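Long-range contacts in inositol dehydrogenase (Lactobacillus casei, PDB 4N54), which probably oxidises scyllo-inositol with NAD as cofactor, as a sugar alcohol dehydrogenase with a Rossmann fold: residues Val81-Pro86 and Val104-Pro109; Lys108-Asp113 and Phe132-Met137. All blocks are in the same frame, centred on the assembly; numbering follows the deposited sequence.

Contact 1: residues Val81-Pro86 and Val104-Pro109; sequences VFIVSP and VFSEKP. With NAI (1,4-dihydronicotinamide adenine dinucleotide), chain E; 2H3 ((1r,2r,3r,4r,5r,6r)-cyclohexane-1,2,3,4,5,6-hexol), chain F.
The ring of Phe82 lies over one face of the Phe105 ring as an offset stack, centroids 4.1 Å apart and the planes 11° from parallel. Phe105 CD1 lies over the face of the Phe82 ring, toward its rim, 3.4 Å from Phe82 CD2, and Phe82 CE2 over the Phe105 face; Phe105 CB sits under the Phe82 ring in a CH-pi contact. With its CG anti to the backbone N (chi1 173°), Phe105 turns its ring beneath its neighbour's. His29 and Phe311 also meet Phe82.

On the other face of the sheet Val81 and Val104 run side by side through their CG2 methyls, and Ile83 reaches with CD1 to Val104 CG1; helix 90-99 covers Ile83 and Ser106. Strands 80-83 and 103-106 are parallel neighbours of the Rossmann sheet, joined through that helix as a beta-alpha-beta unit. Three backbone bonds tie them: Phe105 N to Val81 O, Ile83 N to Phe105 O at 2.7 Å, and Glu107 N to Ile83 O.

Past the strand ends both segments meet the dinucleotide. Glu107, bent at chi2, accepts the carboxamide N7N of the cofactor on OE1 at 3.0 Å in a nearly straight bond (170°); Lys108 N meets the same oxygen from above the carboxylate plane. OE2 goes to His29, so both oxygens are gripped. Val84 CG1 packs 3.8 Å from Glu107 CG, and Pro86 CD lies 3.3 Å from C8A of the adenine.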
# COMPACT_ATOMS: atom_id res chain seq x y z
N VAL A 81 -35.37 -8.73 -23.03
CA VAL A 81 -35.07 -9.72 -22.02
C VAL A 81 -33.64 -9.67 -21.53
O VAL A 81 -32.73 -9.31 -22.27
CB VAL A 81 -35.34 -11.16 -22.49
CG1 VAL A 81 -36.82 -11.37 -22.82
CG2 VAL A 81 -34.46 -11.51 -23.66
N PHE A 82 -33.47 -10.03 -20.27
CA PHE A 82 -32.18 -10.27 -19.67
C PHE A 82 -32.05 -11.76 -19.43
O PHE A 82 -32.86 -12.35 -18.74
CB PHE A 82 -32.10 -9.54 -18.33
CG PHE A 82 -31.22 -8.33 -18.35
CD1 PHE A 82 -31.51 -7.26 -19.15
CD2 PHE A 82 -30.11 -8.27 -17.55
CE1 PHE A 82 -30.70 -6.16 -19.16
CE2 PHE A 82 -29.31 -7.16 -17.56
CZ PHE A 82 -29.61 -6.12 -18.37
N ILE A 83 -31.02 -12.37 -19.99
CA ILE A 83 -30.84 -13.79 -19.83
C ILE A 83 -29.77 -14.12 -18.81
O ILE A 83 -28.59 -13.92 -19.04
CB ILE A 83 -30.56 -14.47 -21.18
CG1 ILE A 83 -31.78 -14.31 -22.08
CG2 ILE A 83 -30.25 -15.89 -21.00
CD1 ILE A 83 -31.52 -14.59 -23.50
N VAL A 84 -30.22 -14.60 -17.67
CA VAL A 84 -29.35 -14.92 -16.55
C VAL A 84 -29.62 -16.36 -16.12
O VAL A 84 -29.46 -16.72 -14.97
CB VAL A 84 -29.58 -13.96 -15.38
CG1 VAL A 84 -28.31 -13.72 -14.66
CG2 VAL A 84 -30.10 -12.65 -15.87
N SER A 85 -30.06 -17.17 -17.07
CA SER A 85 -30.22 -18.59 -16.86
C SER A 85 -28.83 -19.22 -16.93
O SER A 85 -27.90 -18.58 -17.36
CB SER A 85 -31.11 -19.17 -17.96
OG SER A 85 -30.47 -19.15 -19.20
N PRO A 86 -28.70 -20.48 -16.49
CA PRO A 86 -27.42 -21.17 -16.61
C PRO A 86 -26.93 -21.26 -18.06
O PRO A 86 -27.71 -21.18 -18.99
CB PRO A 86 -27.72 -22.55 -16.05
CG PRO A 86 -28.81 -22.34 -15.14
CD PRO A 86 -29.66 -21.30 -15.74
N VAL A 104 -32.12 -8.38 -26.71
CA VAL A 104 -31.52 -9.38 -25.84
C VAL A 104 -30.23 -8.97 -25.12
O VAL A 104 -29.30 -8.47 -25.74
CB VAL A 104 -31.23 -10.66 -26.62
CG1 VAL A 104 -30.38 -11.59 -25.80
CG2 VAL A 104 -32.52 -11.33 -27.00
N PHE A 105 -30.21 -9.18 -23.81
CA PHE A 105 -28.98 -9.18 -23.05
C PHE A 105 -28.78 -10.60 -22.58
O PHE A 105 -29.68 -11.21 -22.05
CB PHE A 105 -29.09 -8.22 -21.85
CG PHE A 105 -27.92 -8.28 -20.90
CD1 PHE A 105 -27.84 -9.25 -19.93
CD2 PHE A 105 -26.92 -7.33 -20.94
CE1 PHE A 105 -26.79 -9.28 -19.06
CE2 PHE A 105 -25.87 -7.36 -20.07
CZ PHE A 105 -25.81 -8.34 -19.13
N SER A 106 -27.59 -11.14 -22.80
CA SER A 106 -27.25 -12.46 -22.33
C SER A 106 -26.01 -12.42 -21.47
O SER A 106 -25.04 -11.77 -21.80
CB SER A 106 -27.02 -13.41 -23.49
OG SER A 106 -26.59 -14.68 -23.06
N GLU A 107 -26.04 -13.15 -20.36
CA GLU A 107 -24.85 -13.31 -19.56
C GLU A 107 -23.82 -14.15 -20.26
O GLU A 107 -24.11 -14.84 -21.22
CB GLU A 107 -25.17 -13.93 -18.20
CG GLU A 107 -25.45 -12.95 -17.11
CD GLU A 107 -24.34 -11.94 -16.92
OE1 GLU A 107 -23.17 -12.27 -17.17
OE2 GLU A 107 -24.65 -10.81 -16.53
N LYS A 108 -22.60 -14.05 -19.76
CA LYS A 108 -21.49 -14.85 -20.19
C LYS A 108 -21.60 -16.25 -19.61
O LYS A 108 -22.29 -16.44 -18.63
CB LYS A 108 -20.20 -14.20 -19.69
CG LYS A 108 -20.13 -14.03 -18.16
CD LYS A 108 -19.23 -15.07 -17.53
CE LYS A 108 -19.99 -16.00 -16.64
NZ LYS A 108 -19.11 -16.96 -15.97
N PRO A 109 -20.98 -17.23 -20.25
CA PRO A 109 -20.50 -17.19 -21.62
C PRO A 109 -21.70 -17.25 -22.55
O PRO A 109 -22.79 -17.52 -22.09
CB PRO A 109 -19.69 -18.48 -21.75
CG PRO A 109 -20.19 -19.34 -20.72
CD PRO A 109 -20.59 -18.48 -19.59
PA NAI E . -27.87 -19.72 -10.29
O1A NAI E . -27.80 -21.15 -10.40
O2A NAI E . -27.57 -19.00 -9.06
O5B NAI E . -29.25 -19.22 -10.78
C5B NAI E . -29.93 -19.88 -11.79
C4B NAI E . -31.31 -19.29 -12.00
O4B NAI E . -31.74 -19.72 -13.27
C3B NAI E . -32.35 -19.82 -11.03
O3B NAI E . -33.31 -18.81 -10.87
C2B NAI E . -33.04 -20.92 -11.77
O2B NAI E . -34.38 -21.01 -11.33
C1B NAI E . -32.98 -20.40 -13.18
N9A NAI E . -33.06 -21.47 -14.17
C8A NAI E . -32.30 -22.55 -14.21
N7A NAI E . -32.62 -23.33 -15.25
C5A NAI E . -33.59 -22.72 -15.90
C6A NAI E . -34.39 -23.00 -17.10
N6A NAI E . -34.17 -24.11 -17.78
N1A NAI E . -35.32 -22.13 -17.48
C2A NAI E . -35.51 -21.02 -16.77
N3A NAI E . -34.82 -20.69 -15.68
C4A NAI E . -33.87 -21.50 -15.19
O3 NAI E . -26.92 -19.20 -11.44
PN NAI E . -26.18 -17.83 -11.44
O1N NAI E . -25.02 -17.93 -10.59
O2N NAI E . -27.12 -16.76 -11.25
O5D NAI E . -25.69 -17.76 -12.93
C5D NAI E . -26.48 -17.25 -13.98
C4D NAI E . -25.70 -16.90 -15.23
O4D NAI E . -25.00 -15.71 -15.02
C3D NAI E . -24.69 -17.95 -15.63
O3D NAI E . -24.70 -18.08 -17.03
C2D NAI E . -23.40 -17.37 -15.15
O2D NAI E . -22.30 -17.78 -15.94
C1D NAI E . -23.63 -15.88 -15.22
N1N NAI E . -22.99 -15.15 -14.15
C2N NAI E . -22.27 -14.12 -14.49
C3N NAI E . -21.62 -13.35 -13.57
C7N NAI E . -20.80 -12.20 -14.05
O7N NAI E . -19.91 -11.83 -13.38
N7N NAI E . -21.02 -11.60 -15.18
C4N NAI E . -21.72 -13.67 -12.11
C5N NAI E . -22.56 -14.82 -11.88
C6N NAI E . -23.16 -15.51 -12.90
O3 2H3 F . -17.73 -13.47 -12.06
C3 2H3 F . -17.82 -14.83 -11.88
C4 2H3 F . -18.21 -15.16 -10.46
O4 2H3 F . -17.19 -14.81 -9.61
C5 2H3 F . -18.38 -16.64 -10.28
O5 2H3 F . -18.72 -16.94 -9.00
C6 2H3 F . -19.41 -17.16 -11.22
O6 2H3 F . -19.57 -18.50 -11.06
C1 2H3 F . -19.04 -16.93 -12.64
O1 2H3 F . -20.12 -17.27 -13.41
C2 2H3 F . -18.77 -15.34 -12.91
O2 2H3 F . -18.24 -15.12 -14.15

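Contact 2: residues Lys108-Asp113 and Phe132-Met137; sequences KPIGLD and FQLGFM. With NAI (1,4-dihydronicotinamide adenine dinucleotide), chain E; 2H3 ((1r,2r,3r,4r,5r,6r)-cyclohexane-1,2,3,4,5,6-hexol), chain F.
The Phe132 ring takes Ile110 at its edge: the CD1 methyl comes in near the ring plane and stops 3.4 Å from Phe132 CZ. Obliquely to the other ring, that of Phe136, lies Lys108, whose CB is 4.1 Å from Phe136 CE1. Ile110 reaches Phe132 because its CG1 is anti to the backbone N (chi1 -163°) and the chain runs on extended. Leu134 CD1 lies against both Ile110, 4.2 Å from its CB, and the backbone of Lys108. No hydrogen bond joins the two segments; Ala325 of helix 325-344 touches both Ile110 and Phe132.

Lys108 starts out toward Gly135 and Phe136, then bends at chi2 and chi3, leading its amine away to the inositol. NZ is placed within bonding distance of the inositol O2 (2.7 Å) and O1, and pairs with Asp191, although a close approach in the model makes its exact position less sure. Exchanging Lys108 for a methionine would probably leave Asp191 without its salt-bridge partner and the inositol hydroxyls O1 and O2 without this donor.

From the other segment Met137 SD receives a weak bond from the carboxamide N7N at 3.5 Å. A cis peptide bond joins Lys108 to Pro109, and the lysine's carbonyl O accepts a hydrogen bond from the ribose O2D. A Glu-Lys-Pro sequence at this strand end, its lysine beside nicotinamide and substrate, is characteristic of the GFO/IDH/MocA dehydrogenases.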
# COMPACT_ATOMS: atom_id res chain seq x y z
N LYS A 108 -22.60 -14.05 -19.76
CA LYS A 108 -21.49 -14.85 -20.19
C LYS A 108 -21.60 -16.25 -19.61
O LYS A 108 -22.29 -16.44 -18.63
CB LYS A 108 -20.20 -14.20 -19.69
CG LYS A 108 -20.13 -14.03 -18.16
CD LYS A 108 -19.23 -15.07 -17.53
CE LYS A 108 -19.99 -16.00 -16.64
NZ LYS A 108 -19.11 -16.96 -15.97
N PRO A 109 -20.98 -17.23 -20.25
CA PRO A 109 -20.50 -17.19 -21.62
C PRO A 109 -21.70 -17.25 -22.55
O PRO A 109 -22.79 -17.52 -22.09
CB PRO A 109 -19.69 -18.48 -21.75
CG PRO A 109 -20.19 -19.34 -20.72
CD PRO A 109 -20.59 -18.48 -19.59
N ILE A 110 -21.51 -16.99 -23.83
CA ILE A 110 -22.66 -16.94 -24.72
C ILE A 110 -23.24 -18.33 -24.93
O ILE A 110 -24.43 -18.49 -25.07
CB ILE A 110 -22.35 -16.22 -26.05
CG1 ILE A 110 -23.64 -15.84 -26.75
CG2 ILE A 110 -21.44 -17.04 -26.92
CD1 ILE A 110 -23.45 -14.96 -27.90
N GLY A 111 -22.37 -19.33 -24.91
CA GLY A 111 -22.74 -20.71 -25.06
C GLY A 111 -21.55 -21.57 -24.75
O GLY A 111 -20.51 -21.07 -24.37
N LEU A 112 -21.70 -22.87 -24.92
CA LEU A 112 -20.64 -23.81 -24.60
C LEU A 112 -20.22 -24.61 -25.81
O LEU A 112 -19.20 -25.28 -25.79
CB LEU A 112 -21.09 -24.74 -23.49
CG LEU A 112 -21.71 -24.04 -22.28
CD1 LEU A 112 -22.33 -25.02 -21.33
CD2 LEU A 112 -20.68 -23.22 -21.59
N ASP A 113 -21.01 -24.54 -26.87
CA ASP A 113 -20.70 -25.25 -28.11
C ASP A 113 -20.50 -24.29 -29.27
O ASP A 113 -21.31 -23.43 -29.52
CB ASP A 113 -21.78 -26.26 -28.43
CG ASP A 113 -21.54 -26.97 -29.74
OD1 ASP A 113 -21.97 -26.46 -30.78
OD2 ASP A 113 -20.92 -28.05 -29.73
N PHE A 132 -28.33 -6.78 -29.42
CA PHE A 132 -27.69 -7.89 -28.74
C PHE A 132 -26.47 -7.44 -27.95
O PHE A 132 -25.52 -6.91 -28.50
CB PHE A 132 -27.29 -9.00 -29.70
CG PHE A 132 -26.66 -10.16 -29.02
CD1 PHE A 132 -27.42 -11.05 -28.29
CD2 PHE A 132 -25.30 -10.37 -29.10
CE1 PHE A 132 -26.86 -12.09 -27.66
CE2 PHE A 132 -24.74 -11.43 -28.46
CZ PHE A 132 -25.52 -12.29 -27.74
N GLN A 133 -26.53 -7.66 -26.64
CA GLN A 133 -25.44 -7.31 -25.76
C GLN A 133 -25.08 -8.48 -24.87
O GLN A 133 -25.92 -9.07 -24.23
CB GLN A 133 -25.80 -6.10 -24.90
CG GLN A 133 -24.68 -5.56 -24.07
CD GLN A 133 -25.07 -4.30 -23.38
OE1 GLN A 133 -25.81 -3.50 -23.91
NE2 GLN A 133 -24.59 -4.11 -22.17
N LEU A 134 -23.80 -8.81 -24.86
CA LEU A 134 -23.28 -9.86 -24.01
C LEU A 134 -22.67 -9.27 -22.74
O LEU A 134 -22.10 -8.20 -22.76
CB LEU A 134 -22.24 -10.64 -24.79
CG LEU A 134 -21.55 -11.79 -24.11
CD1 LEU A 134 -22.54 -12.81 -23.64
CD2 LEU A 134 -20.62 -12.37 -25.10
N GLY A 135 -22.79 -10.00 -21.64
CA GLY A 135 -22.53 -9.47 -20.32
C GLY A 135 -21.13 -9.56 -19.78
O GLY A 135 -20.91 -9.99 -18.66
N PHE A 136 -20.16 -9.15 -20.58
CA PHE A 136 -18.81 -8.96 -20.10
C PHE A 136 -18.71 -7.64 -19.34
O PHE A 136 -18.21 -6.65 -19.86
CB PHE A 136 -17.83 -9.01 -21.25
CG PHE A 136 -17.61 -10.39 -21.80
CD1 PHE A 136 -17.13 -11.39 -21.01
CD2 PHE A 136 -17.85 -10.66 -23.12
CE1 PHE A 136 -16.91 -12.63 -21.50
CE2 PHE A 136 -17.62 -11.91 -23.62
CZ PHE A 136 -17.16 -12.89 -22.81
N MET A 137 -19.18 -7.64 -18.10
CA MET A 137 -19.32 -6.43 -17.32
C MET A 137 -18.03 -5.70 -16.98
O MET A 137 -18.06 -4.51 -16.72
CB MET A 137 -20.11 -6.69 -16.05
CG MET A 137 -19.33 -7.34 -14.94
SD MET A 137 -18.72 -8.96 -15.36
CE MET A 137 -17.90 -9.38 -13.86
PA NAI E . -27.87 -19.72 -10.29
O1A NAI E . -27.80 -21.15 -10.40
O2A NAI E . -27.57 -19.00 -9.06
O5B NAI E . -29.25 -19.22 -10.78
C5B NAI E . -29.93 -19.88 -11.79
C4B NAI E . -31.31 -19.29 -12.00
O4B NAI E . -31.74 -19.72 -13.27
C3B NAI E . -32.35 -19.82 -11.03
O3B NAI E . -33.31 -18.81 -10.87
C2B NAI E . -33.04 -20.92 -11.77
O2B NAI E . -34.38 -21.01 -11.33
C1B NAI E . -32.98 -20.40 -13.18
N9A NAI E . -33.06 -21.47 -14.17
C8A NAI E . -32.30 -22.55 -14.21
N7A NAI E . -32.62 -23.33 -15.25
C5A NAI E . -33.59 -22.72 -15.90
C6A NAI E . -34.39 -23.00 -17.10
N6A NAI E . -34.17 -24.11 -17.78
N1A NAI E . -35.32 -22.13 -17.48
C2A NAI E . -35.51 -21.02 -16.77
N3A NAI E . -34.82 -20.69 -15.68
C4A NAI E . -33.87 -21.50 -15.19
O3 NAI E . -26.92 -19.20 -11.44
PN NAI E . -26.18 -17.83 -11.44
O1N NAI E . -25.02 -17.93 -10.59
O2N NAI E . -27.12 -16.76 -11.25
O5D NAI E . -25.69 -17.76 -12.93
C5D NAI E . -26.48 -17.25 -13.98
C4D NAI E . -25.70 -16.90 -15.23
O4D NAI E . -25.00 -15.71 -15.02
C3D NAI E . -24.69 -17.95 -15.63
O3D NAI E . -24.70 -18.08 -17.03
C2D NAI E . -23.40 -17.37 -15.15
O2D NAI E . -22.30 -17.78 -15.94
C1D NAI E . -23.63 -15.88 -15.22
N1N NAI E . -22.99 -15.15 -14.15
C2N NAI E . -22.27 -14.12 -14.49
C3N NAI E . -21.62 -13.35 -13.57
C7N NAI E . -20.80 -12.20 -14.05
O7N NAI E . -19.91 -11.83 -13.38
N7N NAI E . -21.02 -11.60 -15.18
C4N NAI E . -21.72 -13.67 -12.11
C5N NAI E . -22.56 -14.82 -11.88
C6N NAI E . -23.16 -15.51 -12.90
O3 2H3 F . -17.73 -13.47 -12.06
C3 2H3 F . -17.82 -14.83 -11.88
C4 2H3 F . -18.21 -15.16 -10.46
O4 2H3 F . -17.19 -14.81 -9.61
C5 2H3 F . -18.38 -16.64 -10.28
O5 2H3 F . -18.72 -16.94 -9.00
C6 2H3 F . -19.41 -17.16 -11.22
O6 2H3 F . -19.57 -18.50 -11.06
C1 2H3 F . -19.04 -16.93 -12.64
O1 2H3 F . -20.12 -17.27 -13.41
C2 2H3 F . -18.77 -15.34 -12.91
O2 2H3 F . -18.24 -15.12 -14.15

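Overall arrangement
Contact 1 and contact 2 follow one another along the chain and overlap at Lys108 and Pro109, their centres about 7 Å apart. Both belong to the parallel sheet of the Rossmann domain: strand 80-83 lies beside 103-106, which in turn lies beside 132-134, the outermost strand on that side within the chain. Strand 103-106, the middle one of the three, is thus flanked by both others, and probable backbone hydrogen bonds, Ser106 N to Gln133 O and Gln133 N to Val104 O, carry the sheet on to the last strand. Helix 90-99 links the first two strands and helix 114-126 the last two. All three run into loops that bring residues to the cofactor, with Lys108 at the inositol as well.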